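Local coordinates for MccF (Escherichia coli, PDB 4IIY), which confers self-immunity to microcin C7, probably as a serine carboxypeptidase of the S66 family that cleaves the intact and processed antibiotic, at residues S51-T56 / T116-S122; A145-A149 / G243-L249; G235-V241 / V349-F355. The protein carries 1 engineered substitution. All coordinates share one frame; numbering follows the deposited sequence.

Contact 1 (S51-T56 / T116-S122). With 1EI (5'-O-(L-alpha-glutamylsulfamoyl)inosine), chain K.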
loop_
_atom_site.group_PDB
_atom_site.type_symbol
_atom_site.label_atom_id
_atom_site.label_comp_id
_atom_site.label_asym_id
_atom_site.label_seq_id
_atom_site.Cartn_x
_atom_site.Cartn_y
_atom_site.Cartn_z
ATOM N N SER B 51 -12.158 7.166 13.163
ATOM C CA SER B 51 -10.894 6.461 13.369
ATOM C C SER B 51 -9.762 6.970 12.481
ATOM O O SER B 51 -8.619 6.526 12.626
ATOM C CB SER B 51 -11.059 4.950 13.185
ATOM O OG SER B 51 -11.505 4.605 11.877
ATOM N N SER B 52 -10.056 7.909 11.584
ATOM C CA SER B 52 -9.019 8.463 10.720
ATOM C C SER B 52 -9.289 9.934 10.378
ATOM O O SER B 52 -9.014 10.817 11.201
ATOM C CB SER B 52 -8.839 7.597 9.465
ATOM O OG SER B 52 -7.663 7.951 8.759
ATOM N N ALA B 53 -9.818 10.226 9.195
ATOM C CA ALA B 53 -9.993 11.621 8.778
ATOM C C ALA B 53 -11.047 12.345 9.611
ATOM O O ALA B 53 -12.083 11.763 9.935
ATOM C CB ALA B 53 -10.352 11.701 7.301
ATOM N N PRO B 54 -10.802 13.628 9.938
ATOM C CA PRO B 54 -11.717 14.371 10.816
ATOM C C PRO B 54 -12.883 15.017 10.062
ATOM O O PRO B 54 -13.090 16.237 10.155
ATOM C CB PRO B 54 -10.808 15.451 11.401
ATOM C CG PRO B 54 -9.862 15.755 10.280
ATOM C CD PRO B 54 -9.569 14.393 9.665
ATOM N N ALA B 55 -13.664 14.215 9.349
ATOM C CA ALA B 55 -14.674 14.769 8.459
ATOM C C ALA B 55 -15.889 15.365 9.161
ATOM O O ALA B 55 -16.659 16.074 8.520
ATOM C CB ALA B 55 -15.093 13.750 7.376
ATOM N N THR B 56 -16.083 15.110 10.451
ATOM C CA THR B 56 -17.139 15.834 11.159
ATOM C C THR B 56 -16.844 17.331 11.180
ATOM O O THR B 56 -17.763 18.137 11.360
ATOM C CB THR B 56 -17.391 15.325 12.592
ATOM O OG1 THR B 56 -16.228 15.521 13.409
ATOM C CG2 THR B 56 -17.810 13.854 12.589
ATOM N N THR B 116 -17.767 7.309 10.950
ATOM C CA THR B 116 -18.164 8.547 10.276
ATOM C C THR B 116 -17.640 8.607 8.829
ATOM O O THR B 116 -18.362 9.024 7.912
ATOM C CB THR B 116 -17.688 9.802 11.018
ATOM O OG1 THR B 116 -16.261 9.757 11.145
ATOM C CG2 THR B 116 -18.341 9.912 12.400
ATOM N N ILE B 117 -16.383 8.193 8.652
ATOM C CA ILE B 117 -15.679 8.212 7.373
ATOM C C ILE B 117 -14.358 7.474 7.572
ATOM O O ILE B 117 -13.935 7.235 8.706
ATOM C CB ILE B 117 -15.408 9.662 6.897
ATOM C CG1 ILE B 117 -15.126 9.723 5.391
ATOM C CG2 ILE B 117 -14.275 10.303 7.704
ATOM C CD1 ILE B 117 -15.336 11.118 4.792
ATOM N N GLY B 118 -13.703 7.130 6.474
ATOM C CA GLY B 118 -12.404 6.486 6.518
ATOM C C GLY B 118 -11.245 7.462 6.533
ATOM O O GLY B 118 -11.220 8.398 7.338
ATOM N N GLY B 119 -10.276 7.226 5.653
ATOM C CA GLY B 119 -9.057 8.004 5.607
ATOM C C GLY B 119 -7.888 7.101 5.255
ATOM O O GLY B 119 -7.831 6.545 4.157
ATOM N N ASP B 120 -6.965 6.933 6.201
ATOM C CA ASP B 120 -5.723 6.195 5.976
ATOM C C ASP B 120 -5.224 5.450 7.216
ATOM O O ASP B 120 -4.331 4.607 7.095
ATOM C CB ASP B 120 -4.606 7.153 5.553
ATOM C CG ASP B 120 -4.820 7.737 4.186
ATOM O OD1 ASP B 120 -4.462 7.071 3.191
ATOM O OD2 ASP B 120 -5.330 8.869 4.103
ATOM N N ASN B 121 -5.753 5.770 8.397
ATOM C CA ASN B 121 -5.006 5.542 9.635
ATOM C C ASN B 121 -5.645 4.646 10.685
ATOM O O ASN B 121 -5.139 4.560 11.809
ATOM C CB ASN B 121 -4.594 6.894 10.241
ATOM C CG ASN B 121 -3.691 7.664 9.319
ATOM O OD1 ASN B 121 -4.007 8.764 8.895
ATOM N ND2 ASN B 121 -2.568 7.056 8.952
ATOM N N SER B 122 -6.733 3.965 10.358
ATOM C CA SER B 122 -7.367 3.156 11.389
ATOM C C SER B 122 -6.530 1.944 11.793
ATOM O O SER B 122 -6.665 1.471 12.923
ATOM C CB SER B 122 -8.796 2.758 11.027
ATOM O OG SER B 122 -8.828 1.722 10.072
HETATM O O6 1EI K . -13.987 16.513 -1.098
HETATM C C6 1EI K . -14.568 15.491 -1.525
HETATM N N1 1EI K . -15.301 15.520 -2.656
HETATM C C2 1EI K . -15.933 14.431 -3.124
HETATM N N3 1EI K . -15.893 13.236 -2.511
HETATM C C5 1EI K . -14.471 14.215 -0.793
HETATM C C4 1EI K . -15.191 13.081 -1.368
HETATM N N7 1EI K . -13.879 13.768 0.332
HETATM C C8 1EI K . -14.188 12.456 0.467
HETATM N N9 1EI K . -14.967 12.058 -0.551
HETATM C "C1'" 1EI K . -15.501 10.703 -0.764
HETATM O "O4'" 1EI K . -15.741 10.028 0.462
HETATM C "C2'" 1EI K . -14.453 9.884 -1.489
HETATM O "O2'" 1EI K . -14.642 9.987 -2.900
HETATM C "C3'" 1EI K . -14.702 8.480 -0.984
HETATM O "O3'" 1EI K . -15.414 7.739 -1.971
HETATM C "C4'" 1EI K . -15.591 8.628 0.238
HETATM C "C5'" 1EI K . -14.997 7.941 1.460
HETATM O "O5'" 1EI K . -13.748 8.537 1.823
HETATM S SBF 1EI K . -12.819 7.767 2.770
HETATM O OAE 1EI K . -12.066 8.721 3.554
HETATM O OAF 1EI K . -13.668 6.941 3.587
HETATM N NAQ 1EI K . -11.913 6.891 1.871
HETATM C C 1EI K . -11.035 5.950 2.279
HETATM O O 1EI K . -10.800 5.598 3.429
HETATM C CA 1EI K . -10.295 5.228 1.191
HETATM N N 1EI K . -10.598 5.800 -0.109
HETATM C CB 1EI K . -8.797 5.256 1.478
HETATM C CG 1EI K . -8.132 3.945 1.069
HETATM C CD 1EI K . -7.873 3.923 -0.421
HETATM O OE1 1EI K . -8.500 4.714 -1.156
HETATM O OE2 1EI K . -7.039 3.111 -0.856
HETATM O O HOH W 1 -13.985 5.944 11.286
HETATM O O HOH W 2 -12.513 9.060 10.600
HETATM O O HOH W 3 -6.311 10.142 8.904
#
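Ser51 to Ala55 run alongside Ile117 to Ser122 in opposite directions, the CA atoms of Ala53 and Gly119 coming within 4.9 Å, and one backbone bond, Ala53 N to Gly118 O, joins the two loops. Both leave neighbouring parallel strands, 45-49 and 110-115, in the LD-carboxypeptidase N-terminal domain, and the later loop lines the ligand pocket. Ser52 does most of the polar work. Its OG, anti to the backbone N (chi1 -168°), reaches into the turn of the opposite loop and accepts two amides: Asp120 N at 2.8 Å on an almost straight line (172°), and Asn121 N at 2.9 Å on a more bent one. It also donates to a water that in turn donates to Asn121 OD1, so three bonds fix the hydroxyl. The side-chain ND2 of Asn121 donates instead to Ala277 O of the second subunit. Two further waters bridge the loops: one joins Ser51 N to Ile117 O, the other ties Ser52 N and Ala53 O to that same carbonyl. At the other end the contact turns apolar, with the CB of Ala55 resting on the Ile117 branches, 3.6 Å from CG2 and 3.7 Å from CD1. Gly119 has no room for a side chain, since a CB would run into Ser52 OG and Ala53 N. The loop held this way presents its amides to the glutamyl sulfamoyl inosine: Gly118 N donates to the sulfamoyl oxygen OAF, and Gly119 N to the glutamyl carbonyl O at 2.8 Å.

Contact 2 (A145-A149 / G243-L249). Engineered in segment 145-149: Ala145 (natural residue Ser). With 1EI (5'-O-(L-alpha-glutamylsulfamoyl)inosine), chain K.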
loop_
_atom_site.group_PDB
_atom_site.type_symbol
_atom_site.label_atom_id
_atom_site.label_comp_id
_atom_site.label_asym_id
_atom_site.label_seq_id
_atom_site.Cartn_x
_atom_site.Cartn_y
_atom_site.Cartn_z
ATOM N N ALA B 145 -13.940 1.191 3.381
ATOM C CA ALA B 145 -12.762 1.951 2.988
ATOM C C ALA B 145 -11.652 1.723 4.013
ATOM O O ALA B 145 -11.376 0.577 4.365
ATOM C CB ALA B 145 -13.100 3.423 2.828
ATOM N N ASP B 146 -11.001 2.775 4.492
ATOM C CA ASP B 146 -9.939 2.589 5.487
ATOM C C ASP B 146 -10.380 1.798 6.714
ATOM O O ASP B 146 -9.564 1.129 7.377
ATOM C CB ASP B 146 -9.392 3.940 5.949
ATOM C CG ASP B 146 -8.291 3.782 6.964
ATOM O OD1 ASP B 146 -7.194 3.351 6.568
ATOM O OD2 ASP B 146 -8.537 4.049 8.161
ATOM N N THR B 147 -11.661 1.895 7.051
ATOM C CA THR B 147 -12.165 1.208 8.237
ATOM C C THR B 147 -12.101 -0.320 8.113
ATOM O O THR B 147 -12.247 -1.039 9.105
ATOM C CB THR B 147 -13.577 1.703 8.569
ATOM O OG1 THR B 147 -13.621 3.120 8.361
ATOM C CG2 THR B 147 -13.922 1.408 10.022
ATOM N N THR B 148 -11.854 -0.814 6.901
ATOM C CA THR B 148 -11.506 -2.213 6.701
ATOM C C THR B 148 -10.495 -2.724 7.724
ATOM O O THR B 148 -10.584 -3.859 8.182
ATOM C CB THR B 148 -10.897 -2.411 5.296
ATOM O OG1 THR B 148 -11.871 -2.108 4.292
ATOM C CG2 THR B 148 -10.409 -3.843 5.084
ATOM N N ALA B 149 -9.508 -1.905 8.074
ATOM C CA ALA B 149 -8.498 -2.377 9.022
ATOM C C ALA B 149 -9.143 -2.815 10.341
ATOM O O ALA B 149 -8.749 -3.829 10.930
ATOM C CB ALA B 149 -7.438 -1.312 9.261
ATOM N N GLY B 243 -12.473 -10.102 3.155
ATOM C CA GLY B 243 -11.769 -9.035 2.458
ATOM C C GLY B 243 -12.207 -7.642 2.858
ATOM O O GLY B 243 -12.364 -7.351 4.041
ATOM N N GLY B 244 -12.392 -6.776 1.866
ATOM C CA GLY B 244 -12.728 -5.377 2.086
ATOM C C GLY B 244 -11.981 -4.500 1.108
ATOM O O GLY B 244 -11.760 -4.879 -0.052
ATOM N N ASN B 245 -11.585 -3.320 1.574
ATOM C CA ASN B 245 -10.814 -2.416 0.729
ATOM C C ASN B 245 -9.399 -2.953 0.582
ATOM O O ASN B 245 -8.665 -3.080 1.564
ATOM C CB ASN B 245 -10.812 -1.010 1.330
ATOM C CG ASN B 245 -10.091 0.001 0.455
ATOM O OD1 ASN B 245 -8.889 0.255 0.630
ATOM N ND2 ASN B 245 -10.820 0.604 -0.478
ATOM N N LEU B 246 -9.006 -3.261 -0.645
ATOM C CA LEU B 246 -7.759 -3.980 -0.876
ATOM C C LEU B 246 -6.530 -3.146 -0.524
ATOM O O LEU B 246 -5.621 -3.626 0.149
ATOM C CB LEU B 246 -7.702 -4.502 -2.311
ATOM C CG LEU B 246 -6.434 -5.237 -2.725
ATOM C CD1 LEU B 246 -6.110 -6.390 -1.779
ATOM C CD2 LEU B 246 -6.580 -5.724 -4.173
ATOM N N ASN B 247 -6.496 -1.887 -0.951
ATOM C CA ASN B 247 -5.371 -1.056 -0.569
ATOM C C ASN B 247 -5.225 -0.985 0.957
ATOM O O ASN B 247 -4.114 -1.028 1.494
ATOM C CB ASN B 247 -5.514 0.339 -1.167
ATOM C CG ASN B 247 -4.229 1.130 -1.093
ATOM O OD1 ASN B 247 -3.207 0.719 -1.631
ATOM N ND2 ASN B 247 -4.273 2.268 -0.416
ATOM N N THR B 248 -6.339 -0.860 1.670
ATOM C CA THR B 248 -6.276 -0.806 3.128
ATOM C C THR B 248 -5.736 -2.098 3.753
ATOM O O THR B 248 -5.033 -2.061 4.768
ATOM C CB THR B 248 -7.654 -0.472 3.722
ATOM O OG1 THR B 248 -8.080 0.795 3.217
ATOM C CG2 THR B 248 -7.599 -0.394 5.240
ATOM N N LEU B 249 -6.047 -3.244 3.155
ATOM C CA LEU B 249 -5.558 -4.515 3.677
ATOM C C LEU B 249 -4.029 -4.561 3.737
ATOM O O LEU B 249 -3.465 -5.258 4.580
ATOM C CB LEU B 249 -6.099 -5.693 2.865
ATOM C CG LEU B 249 -7.596 -5.968 3.042
ATOM C CD1 LEU B 249 -8.062 -7.025 2.042
ATOM C CD2 LEU B 249 -7.950 -6.387 4.469
HETATM O O6 1EI K . -13.987 16.513 -1.098
HETATM C C6 1EI K . -14.568 15.491 -1.525
HETATM N N1 1EI K . -15.301 15.520 -2.656
HETATM C C2 1EI K . -15.933 14.431 -3.124
HETATM N N3 1EI K . -15.893 13.236 -2.511
HETATM C C5 1EI K . -14.471 14.215 -0.793
HETATM C C4 1EI K . -15.191 13.081 -1.368
HETATM N N7 1EI K . -13.879 13.768 0.332
HETATM C C8 1EI K . -14.188 12.456 0.467
HETATM N N9 1EI K . -14.967 12.058 -0.551
HETATM C "C1'" 1EI K . -15.501 10.703 -0.764
HETATM O "O4'" 1EI K . -15.741 10.028 0.462
HETATM C "C2'" 1EI K . -14.453 9.884 -1.489
HETATM O "O2'" 1EI K . -14.642 9.987 -2.900
HETATM C "C3'" 1EI K . -14.702 8.480 -0.984
HETATM O "O3'" 1EI K . -15.414 7.739 -1.971
HETATM C "C4'" 1EI K . -15.591 8.628 0.238
HETATM C "C5'" 1EI K . -14.997 7.941 1.460
HETATM O "O5'" 1EI K . -13.748 8.537 1.823
HETATM S SBF 1EI K . -12.819 7.767 2.770
HETATM O OAE 1EI K . -12.066 8.721 3.554
HETATM O OAF 1EI K . -13.668 6.941 3.587
HETATM N NAQ 1EI K . -11.913 6.891 1.871
HETATM C C 1EI K . -11.035 5.950 2.279
HETATM O O 1EI K . -10.800 5.598 3.429
HETATM C CA 1EI K . -10.295 5.228 1.191
HETATM N N 1EI K . -10.598 5.800 -0.109
HETATM C CB 1EI K . -8.797 5.256 1.478
HETATM C CG 1EI K . -8.132 3.945 1.069
HETATM C CD 1EI K . -7.873 3.923 -0.421
HETATM O OE1 1EI K . -8.500 4.714 -1.156
HETATM O OE2 1EI K . -7.039 3.111 -0.856
HETATM O O HOH W 4 -6.124 2.855 4.099
#
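The hydroxyl of Thr148 carries the direct hydrogen bond between the segments: its OG1 accepts Asn245 N at 3.0 Å and donates, in the carbonyl plane, to Ala145 O at 2.7 Å. That carbonyl also takes Thr148 N, so two bonds grip it. A water makes a second polar link, donating to both Asp146 OD1 and Thr248 OG1.

The packing is methyl work. A chi1 of -60° turns the Thr248 hydroxyl to Asn245 OD1 and the methyl to the other segment, where Thr248 CG2 lies 3.3 Å from Asp146 O and close to Ala149 N. Thr148 CG2 meets Leu249 CD2 at 3.6 Å. Gly244 leaves room for that Thr148 methyl.

Here the nucleophile elbow, a tight turn between strand 140-143 and helix 148-158, meets the end of strand 236-245, bringing the two LD-carboxypeptidase domains together. Ala145, at its tip with phi +64°, is an engineered replacement of the predicted nucleophile, serine. Asn245 is the N-cap of the short helix that follows, its OD1 accepting both Thr248 N and Thr248 OG1, the latter at 2.8 Å from above the carbonyl plane. Its ND2 goes to Glu270, a predicted charge-relay residue. With an alanine here, Thr248 N and OG1 would probably lose their acceptor, and the Glu270 carboxylate its bond from ND2.

Ligand bonds come from both sides: Asp146 N donates to 1EI O, the glutamyl carbonyl, at 3.0 Å. Asn247 ND2 donates to the carboxylate 1EI OE2 at 2.9 Å.

Contact 3 (G235-V241 / V349-F355)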
loop_
_atom_site.group_PDB
_atom_site.type_symbol
_atom_site.label_atom_id
_atom_site.label_comp_id
_atom_site.label_asym_id
_atom_site.label_seq_id
_atom_site.Cartn_x
_atom_site.Cartn_y
_atom_site.Cartn_z
ATOM N N GLY B 235 -22.342 -21.979 -13.031
ATOM C CA GLY B 235 -22.644 -22.726 -11.829
ATOM C C GLY B 235 -22.757 -21.831 -10.612
ATOM O O GLY B 235 -22.906 -20.611 -10.729
ATOM N N LYS B 236 -22.690 -22.445 -9.441
ATOM C CA LYS B 236 -22.865 -21.750 -8.178
ATOM C C LYS B 236 -21.659 -22.018 -7.290
ATOM O O LYS B 236 -21.201 -23.162 -7.173
ATOM C CB LYS B 236 -24.154 -22.232 -7.497
ATOM C CG LYS B 236 -24.566 -21.431 -6.273
ATOM C CD LYS B 236 -26.015 -21.699 -5.878
ATOM C CE LYS B 236 -26.223 -23.134 -5.437
ATOM N NZ LYS B 236 -27.590 -23.331 -4.870
ATOM N N VAL B 237 -21.130 -20.959 -6.682
ATOM C CA VAL B 237 -20.026 -21.071 -5.738
ATOM C C VAL B 237 -20.471 -20.564 -4.380
ATOM O O VAL B 237 -20.977 -19.449 -4.269
ATOM C CB VAL B 237 -18.801 -20.249 -6.188
ATOM C CG1 VAL B 237 -17.705 -20.301 -5.126
ATOM C CG2 VAL B 237 -18.283 -20.756 -7.526
ATOM N N GLU B 238 -20.273 -21.372 -3.346
ATOM C CA GLU B 238 -20.626 -20.990 -1.986
ATOM C C GLU B 238 -19.404 -21.098 -1.087
ATOM O O GLU B 238 -18.721 -22.125 -1.074
ATOM C CB GLU B 238 -21.749 -21.870 -1.429
ATOM C CG GLU B 238 -22.175 -21.496 -0.021
ATOM C CD GLU B 238 -23.416 -22.244 0.424
ATOM O OE1 GLU B 238 -23.886 -23.118 -0.338
ATOM O OE2 GLU B 238 -23.924 -21.957 1.528
ATOM N N GLY B 239 -19.119 -20.041 -0.331
ATOM C CA GLY B 239 -17.964 -20.034 0.550
ATOM C C GLY B 239 -17.958 -18.815 1.447
ATOM O O GLY B 239 -18.683 -17.845 1.200
ATOM N N ARG B 240 -17.149 -18.866 2.498
ATOM C CA ARG B 240 -17.000 -17.746 3.421
ATOM C C ARG B 240 -16.411 -16.538 2.708
ATOM O O ARG B 240 -15.380 -16.648 2.056
ATOM C CB ARG B 240 -16.060 -18.146 4.556
ATOM C CG ARG B 240 -15.815 -17.033 5.557
ATOM C CD ARG B 240 -14.788 -17.413 6.615
ATOM N NE ARG B 240 -13.457 -17.584 6.041
ATOM C CZ ARG B 240 -12.321 -17.384 6.703
ATOM N NH1 ARG B 240 -12.340 -16.988 7.972
ATOM N NH2 ARG B 240 -11.162 -17.573 6.084
ATOM N N VAL B 241 -17.051 -15.380 2.850
ATOM C CA VAL B 241 -16.515 -14.168 2.244
ATOM C C VAL B 241 -15.526 -13.463 3.178
ATOM O O VAL B 241 -15.770 -13.336 4.384
ATOM C CB VAL B 241 -17.633 -13.206 1.791
ATOM C CG1 VAL B 241 -18.427 -12.661 2.965
ATOM C CG2 VAL B 241 -17.052 -12.061 0.963
ATOM N N VAL B 349 -18.965 -14.671 6.779
ATOM C CA VAL B 349 -20.005 -15.698 6.678
ATOM C C VAL B 349 -20.129 -16.171 5.236
ATOM O O VAL B 349 -19.623 -15.526 4.314
ATOM C CB VAL B 349 -21.388 -15.194 7.162
ATOM C CG1 VAL B 349 -21.341 -14.830 8.640
ATOM C CG2 VAL B 349 -21.881 -14.007 6.317
ATOM N N LYS B 350 -20.813 -17.297 5.040
ATOM C CA LYS B 350 -20.984 -17.854 3.711
ATOM C C LYS B 350 -21.941 -17.046 2.835
ATOM O O LYS B 350 -23.025 -16.643 3.265
ATOM C CB LYS B 350 -21.458 -19.312 3.788
ATOM C CG LYS B 350 -20.382 -20.276 4.270
ATOM C CD LYS B 350 -20.929 -21.687 4.406
ATOM C CE LYS B 350 -19.893 -22.616 5.017
ATOM N NZ LYS B 350 -20.426 -23.996 5.218
ATOM N N LEU B 351 -21.508 -16.850 1.596
ATOM C CA LEU B 351 -22.346 -16.349 0.514
ATOM C C LEU B 351 -22.419 -17.404 -0.575
ATOM O O LEU B 351 -21.530 -18.251 -0.692
ATOM C CB LEU B 351 -21.743 -15.092 -0.120
ATOM C CG LEU B 351 -21.256 -13.962 0.774
ATOM C CD1 LEU B 351 -20.697 -12.848 -0.102
ATOM C CD2 LEU B 351 -22.385 -13.452 1.653
ATOM N N ALA B 352 -23.459 -17.332 -1.395
ATOM C CA ALA B 352 -23.543 -18.147 -2.601
ATOM C C ALA B 352 -23.705 -17.237 -3.804
ATOM O O ALA B 352 -24.647 -16.437 -3.862
ATOM C CB ALA B 352 -24.705 -19.146 -2.519
ATOM N N ILE B 353 -22.784 -17.339 -4.751
ATOM C CA ILE B 353 -22.902 -16.612 -6.001
ATOM C C ILE B 353 -23.385 -17.584 -7.067
ATOM O O ILE B 353 -22.734 -18.597 -7.334
ATOM C CB ILE B 353 -21.558 -16.003 -6.450
ATOM C CG1 ILE B 353 -20.943 -15.135 -5.347
ATOM C CG2 ILE B 353 -21.751 -15.204 -7.740
ATOM C CD1 ILE B 353 -19.524 -14.690 -5.658
ATOM N N ASP B 354 -24.533 -17.285 -7.666
ATOM C CA ASP B 354 -25.042 -18.100 -8.756
ATOM C C ASP B 354 -24.699 -17.406 -10.056
ATOM O O ASP B 354 -25.319 -16.413 -10.436
ATOM C CB ASP B 354 -26.547 -18.294 -8.618
ATOM C CG ASP B 354 -27.101 -19.288 -9.618
ATOM O OD1 ASP B 354 -26.543 -19.412 -10.722
ATOM O OD2 ASP B 354 -28.109 -19.951 -9.274
ATOM N N PHE B 355 -23.676 -17.915 -10.723
ATOM C CA PHE B 355 -23.207 -17.317 -11.961
ATOM C C PHE B 355 -24.161 -17.535 -13.131
ATOM O O PHE B 355 -24.185 -16.738 -14.070
ATOM C CB PHE B 355 -21.802 -17.817 -12.281
ATOM C CG PHE B 355 -20.763 -17.262 -11.357
ATOM C CD1 PHE B 355 -20.152 -16.053 -11.634
ATOM C CD2 PHE B 355 -20.433 -17.924 -10.186
ATOM C CE1 PHE B 355 -19.208 -15.528 -10.774
ATOM C CE2 PHE B 355 -19.494 -17.394 -9.322
ATOM C CZ PHE B 355 -18.891 -16.196 -9.618
#
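Val237 and Ile353 form a hydrogen-bonded pair in an antiparallel ladder, strand 236-245 against strand 350-354 in the mixed sheet of the C-terminal domain. Six backbone bonds hold the ladder, from Phe355 N on Gly235 O to Val241 N on Val349 O, and the N-to-C directions of the two short segments differ by 151°.

The close-packed face carries Val237, Leu351 and Ile353. At one end Leu351 leans across so that its CD1 presses on Val241 CB at 3.6 Å. At the other, Ile353 CG2 lies on one face of the Phe355 ring, 3.5 Å above the plane but displaced toward the rim, and Val237 CG2 is 4.0 Å from Phe355 CE2. Strand 297-301 adds Ile299 against Leu351 and Ile353.

Lys236, Glu238, Arg240, Lys350 and Asp354 take the other, looser face, with Ala352 CB among them, 4.2 Å from Glu238 CB. Opposite charges lie near one another without pairing: Glu238 OE2 stays 5.5 Å from Lys350 NZ and bonds Thr363 instead, while Arg240 forms a salt bridge to Asp265. The Glu238 chain, extended from a CG anti to the backbone N (chi1 -179°), crosses the neighbouring strand, its CG 3.4 Å from Leu351 O.

From the N terminus, contact 1 closes first, bringing the loop after strand 45-49 against the one after strand 110-115. It is complete before contact 2 opens at 145-149, so these two stand in series, yet in space they touch: Asp146 OD2 probably accepts Ser122 N, and both contacts bind the inhibitor. Contact 2 spans a long excursion to reach 243-249 and joins the N-terminal domain to the C-terminal one. Contact 3 crosses it along the chain, opening at 235-241, just upstream on the same strand 236-245, and closing at 349-355. It lies within the C-terminal sheet, its centre about 32 Å from that of contact 1.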